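Local coordinates for protein Polyphosphate:AMP phosphotransferase (Pseudomonas aeruginosa PAO1, PDB 3CZP) that uses inorganic polyphosphate as phosphate donor to convert AMP to ADP and, less efficiently, GMP to GDP, with magnesium as cofactor, at residues K415-Q418 against M419-F422; N473-R476 against F477-K481. All coordinates share one frame; numbering follows the deposited sequence.

Contact 1 (K415-Q418 against M419-F422)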
# COMPACT_ATOMS: atom_id res chain seq x y z
N LYS A 415 -28.59 18.18 22.21
CA LYS A 415 -27.49 18.89 22.91
C LYS A 415 -27.45 18.49 24.37
O LYS A 415 -26.38 18.39 24.98
CB LYS A 415 -27.69 20.42 22.86
CG LYS A 415 -27.76 21.07 21.49
CD LYS A 415 -27.97 22.59 21.64
CE LYS A 415 -28.62 23.25 20.42
NZ LYS A 415 -28.93 24.71 20.74
N GLN A 416 -28.65 18.30 24.91
CA GLN A 416 -28.90 17.97 26.30
C GLN A 416 -28.36 16.57 26.61
O GLN A 416 -27.71 16.38 27.62
CB GLN A 416 -30.41 18.06 26.61
CG GLN A 416 -31.07 19.52 26.64
CD GLN A 416 -31.50 20.03 25.24
OE1 GLN A 416 -31.21 19.42 24.22
NE2 GLN A 416 -32.19 21.15 25.21
N THR A 417 -28.64 15.61 25.74
CA THR A 417 -28.10 14.23 25.85
C THR A 417 -26.58 14.16 25.64
O THR A 417 -25.86 13.44 26.35
CB THR A 417 -28.81 13.28 24.87
OG1 THR A 417 -30.17 13.12 25.29
CG2 THR A 417 -28.12 11.92 24.78
N GLN A 418 -26.08 14.96 24.71
CA GLN A 418 -24.64 15.04 24.55
C GLN A 418 -23.99 15.39 25.87
O GLN A 418 -23.06 14.71 26.28
CB GLN A 418 -24.27 16.11 23.54
CG GLN A 418 -22.90 15.90 22.99
CD GLN A 418 -22.54 16.94 22.00
OE1 GLN A 418 -22.58 18.12 22.33
NE2 GLN A 418 -22.23 16.53 20.76
N MSE A 419 -24.48 16.43 26.52
CA MSE A 419 -23.86 16.90 27.74
C MSE A 419 -23.90 15.90 28.91
O MSE A 419 -22.95 15.86 29.71
CB MSE A 419 -24.54 18.17 28.19
CG MSE A 419 -24.01 18.74 29.46
SE MSE A 419 -25.43 19.96 29.97
CE MSE A 419 -27.07 18.91 29.47
N GLU A 420 -25.01 15.17 29.03
CA GLU A 420 -25.15 14.05 29.97
C GLU A 420 -24.05 13.05 29.70
O GLU A 420 -23.44 12.51 30.63
CB GLU A 420 -26.47 13.32 29.75
CG GLU A 420 -27.71 14.03 30.30
CD GLU A 420 -29.01 13.31 29.87
OE1 GLU A 420 -28.98 12.47 28.93
OE2 GLU A 420 -30.04 13.58 30.47
N ARG A 421 -23.81 12.78 28.43
CA ARG A 421 -22.81 11.80 28.08
C ARG A 421 -21.39 12.35 28.32
O ARG A 421 -20.51 11.60 28.70
CB ARG A 421 -23.04 11.29 26.64
CG ARG A 421 -24.42 10.57 26.49
CD ARG A 421 -24.52 9.75 25.19
NE ARG A 421 -25.80 9.05 25.07
CZ ARG A 421 -26.24 8.48 23.96
NH1 ARG A 421 -25.50 8.47 22.86
NH2 ARG A 421 -27.39 7.84 23.94
N PHE A 422 -21.20 13.66 28.14
CA PHE A 422 -19.90 14.30 28.38
C PHE A 422 -19.58 14.29 29.87
O PHE A 422 -18.43 14.13 30.25
CB PHE A 422 -19.87 15.72 27.83
CG PHE A 422 -19.59 15.83 26.34
CD1 PHE A 422 -19.70 14.73 25.48
CD2 PHE A 422 -19.26 17.06 25.78
CE1 PHE A 422 -19.46 14.87 24.11
CE2 PHE A 422 -19.02 17.20 24.43
CZ PHE A 422 -19.11 16.10 23.59
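Met419, Glu420, Arg421 and Phe422 each give their backbone N-H to the carbonyl four residues earlier, on Lys415, Gln416, Thr417 and Gln418, the first turns of an alpha-helix, with the shortest bond from Phe422 N to Gln418 O at 2.8 Å. On the buried side Gln418 and Phe422 run side by side. Gln418 CG stands anti to the backbone N (chi1 -159°), which lays the extended chain over one face of the Phe422 ring, with CG 4.0 Å from the ring centroid in a CH-pi contact. The amide plane lies stacked on the ring, only 11° from parallel. A glutamine suits this place because its methylenes pack on the aromatic while its amide bonds onward: OE1 accepts from Arg443 and NE2 donates to Asp309 O. Trp440 meets the Phe422 ring edge-to-face.

This is the opening of helix 415-427, which follows strand 404-412 of the parallel sheet in the second PPK2 domain, a member of the P-loop NTPase clan. One residue earlier, Thr417 and Arg421 lie side by side, pointing the same way, and Thr417 CG2 lies over a face of the guanidinium, 3.7 Å from Arg421 NE. The long arginine reaches past this methyl to donate to Ala472 O and Ala310 O. On the outer side, Met419, present as selenomethionine, bends at chi3 (39°), bringing CE to 3.2 Å from Gln416 O.

Contact 2 (N473-R476 against F477-K481)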
# COMPACT_ATOMS: atom_id res chain seq x y z
N ASN A 473 -30.39 9.00 21.09
CA ASN A 473 -30.47 9.35 22.51
C ASN A 473 -30.54 8.12 23.44
O ASN A 473 -30.08 8.19 24.57
CB ASN A 473 -31.70 10.23 22.80
CG ASN A 473 -31.48 11.71 22.52
OD1 ASN A 473 -30.46 12.09 21.98
ND2 ASN A 473 -32.48 12.56 22.90
N ASP A 474 -31.21 7.06 22.96
CA ASP A 474 -31.33 5.77 23.64
C ASP A 474 -30.44 4.80 22.91
O ASP A 474 -30.72 4.43 21.76
CB ASP A 474 -32.78 5.23 23.64
CG ASP A 474 -32.91 3.90 24.37
OD1 ASP A 474 -32.54 3.83 25.55
OD2 ASP A 474 -33.35 2.89 23.78
N LYS A 475 -29.34 4.43 23.54
CA LYS A 475 -28.37 3.48 22.97
C LYS A 475 -28.98 2.17 22.49
O LYS A 475 -28.55 1.61 21.48
CB LYS A 475 -27.23 3.19 23.97
CG LYS A 475 -26.07 4.22 23.93
CD LYS A 475 -25.47 4.47 25.37
CE LYS A 475 -24.25 5.39 25.32
NZ LYS A 475 -23.41 5.27 26.54
N ARG A 476 -29.98 1.68 23.23
CA ARG A 476 -30.54 0.38 22.95
C ARG A 476 -31.28 0.39 21.62
O ARG A 476 -31.12 -0.51 20.78
CB ARG A 476 -31.48 -0.02 24.08
CG ARG A 476 -30.79 -0.22 25.41
CD ARG A 476 -31.77 -0.71 26.44
NE ARG A 476 -31.07 -1.25 27.59
CZ ARG A 476 -31.11 -0.76 28.82
NH1 ARG A 476 -31.87 0.29 29.14
NH2 ARG A 476 -30.42 -1.37 29.78
N PHE A 477 -32.08 1.44 21.42
CA PHE A 477 -32.88 1.65 20.20
C PHE A 477 -31.92 1.81 19.02
O PHE A 477 -32.03 1.11 18.00
CB PHE A 477 -33.80 2.89 20.38
CG PHE A 477 -34.58 3.28 19.15
CD1 PHE A 477 -35.87 2.80 18.95
CD2 PHE A 477 -34.02 4.11 18.18
CE1 PHE A 477 -36.61 3.15 17.84
CE2 PHE A 477 -34.75 4.45 17.02
CZ PHE A 477 -36.05 3.96 16.86
N ALA A 478 -30.96 2.71 19.21
CA ALA A 478 -29.89 2.97 18.22
C ALA A 478 -29.18 1.69 17.77
O ALA A 478 -29.05 1.41 16.56
CB ALA A 478 -28.88 4.00 18.78
N ARG A 479 -28.72 0.88 18.73
CA ARG A 479 -28.01 -0.35 18.37
C ARG A 479 -28.82 -1.32 17.49
O ARG A 479 -28.31 -1.85 16.49
CB ARG A 479 -27.49 -1.08 19.60
CG ARG A 479 -26.34 -0.36 20.33
CD ARG A 479 -26.26 -0.87 21.75
NE ARG A 479 -25.24 -0.14 22.52
CZ ARG A 479 -25.06 -0.30 23.84
NH1 ARG A 479 -25.78 -1.19 24.51
NH2 ARG A 479 -24.13 0.40 24.48
N VAL A 480 -30.06 -1.55 17.87
CA VAL A 480 -30.92 -2.49 17.15
C VAL A 480 -31.25 -1.96 15.77
O VAL A 480 -31.22 -2.69 14.80
CB VAL A 480 -32.21 -2.82 17.97
CG1 VAL A 480 -33.13 -3.70 17.17
CG2 VAL A 480 -31.79 -3.47 19.33
N LYS A 481 -31.53 -0.68 15.66
CA LYS A 481 -31.79 -0.04 14.37
C LYS A 481 -30.59 -0.16 13.38
O LYS A 481 -30.77 -0.47 12.20
CB LYS A 481 -32.19 1.42 14.60
CG LYS A 481 -32.41 2.19 13.35
CD LYS A 481 -33.10 3.50 13.60
CE LYS A 481 -33.57 4.16 12.27
NZ LYS A 481 -34.65 5.17 12.47
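Asp474 and Phe477 cross at about a right angle, the carboxylate of one turned 48° from the ring plane of the other. Asp474 CG lies anti to its own N (chi1 -179°), a setting that carries OD2 forward over the start of the helix to accept from Phe477 N at 3.0 Å. The N-H comes in from above the carboxylate plane, and the same oxygen also accepts from Leu271 N, so two donors grip it. Phe477 meets the aspartate through CB, 3.4 Å from Asp474 OD2, while its ring heads off toward Glu471 and Gln269. Asp474 O takes Ala478 N in a nearly straight bond of 3.1 Å, and the small methyl of Ala478 fits against Val470 of the neighbouring strand.

On another side of the helix, Lys475 CB sits over one face of the Arg479 guanidinium, toward its rim and 4.1 Å from Arg479 CZ. The extended arginine runs back along the first turn, its CG 3.2 Å from Lys475 O, until NH1 donates to Tyr276 OH. Of the lysine side chain it is CB that meets the guanidinium; Lys475 NZ stays 5.3 Å from Arg479 NH2. A short side-chain acceptor just ahead of the first turn, receiving the N-H three residues on, makes Asp474 a classic N-cap, here opening the helix that follows the edge strand 467-471 of the second PPK2 domain.

Following the chain from its N terminus, contact 1 comes first, opening helix 415-427 just after strand 404-412; helix 446-460 and strand 467-471 follow, and contact 2 opens helix 475-496. Each joins residues three or four apart within a single helical start, so neither closes a long loop, and the two lie in series without nesting or crossing. Their centres lie about 16 Å apart, yet they touch: Arg421 NH2 approaches Asn473 O at 2.8 Å, a weak hydrogen bond, and Thr417 packs on the Asn473 side chain. Asp414, just before contact 1, accepts from Asn473 ND2. The two helix starts, after neighbouring parallel strands, are thereby tied together within the second PPK2 domain.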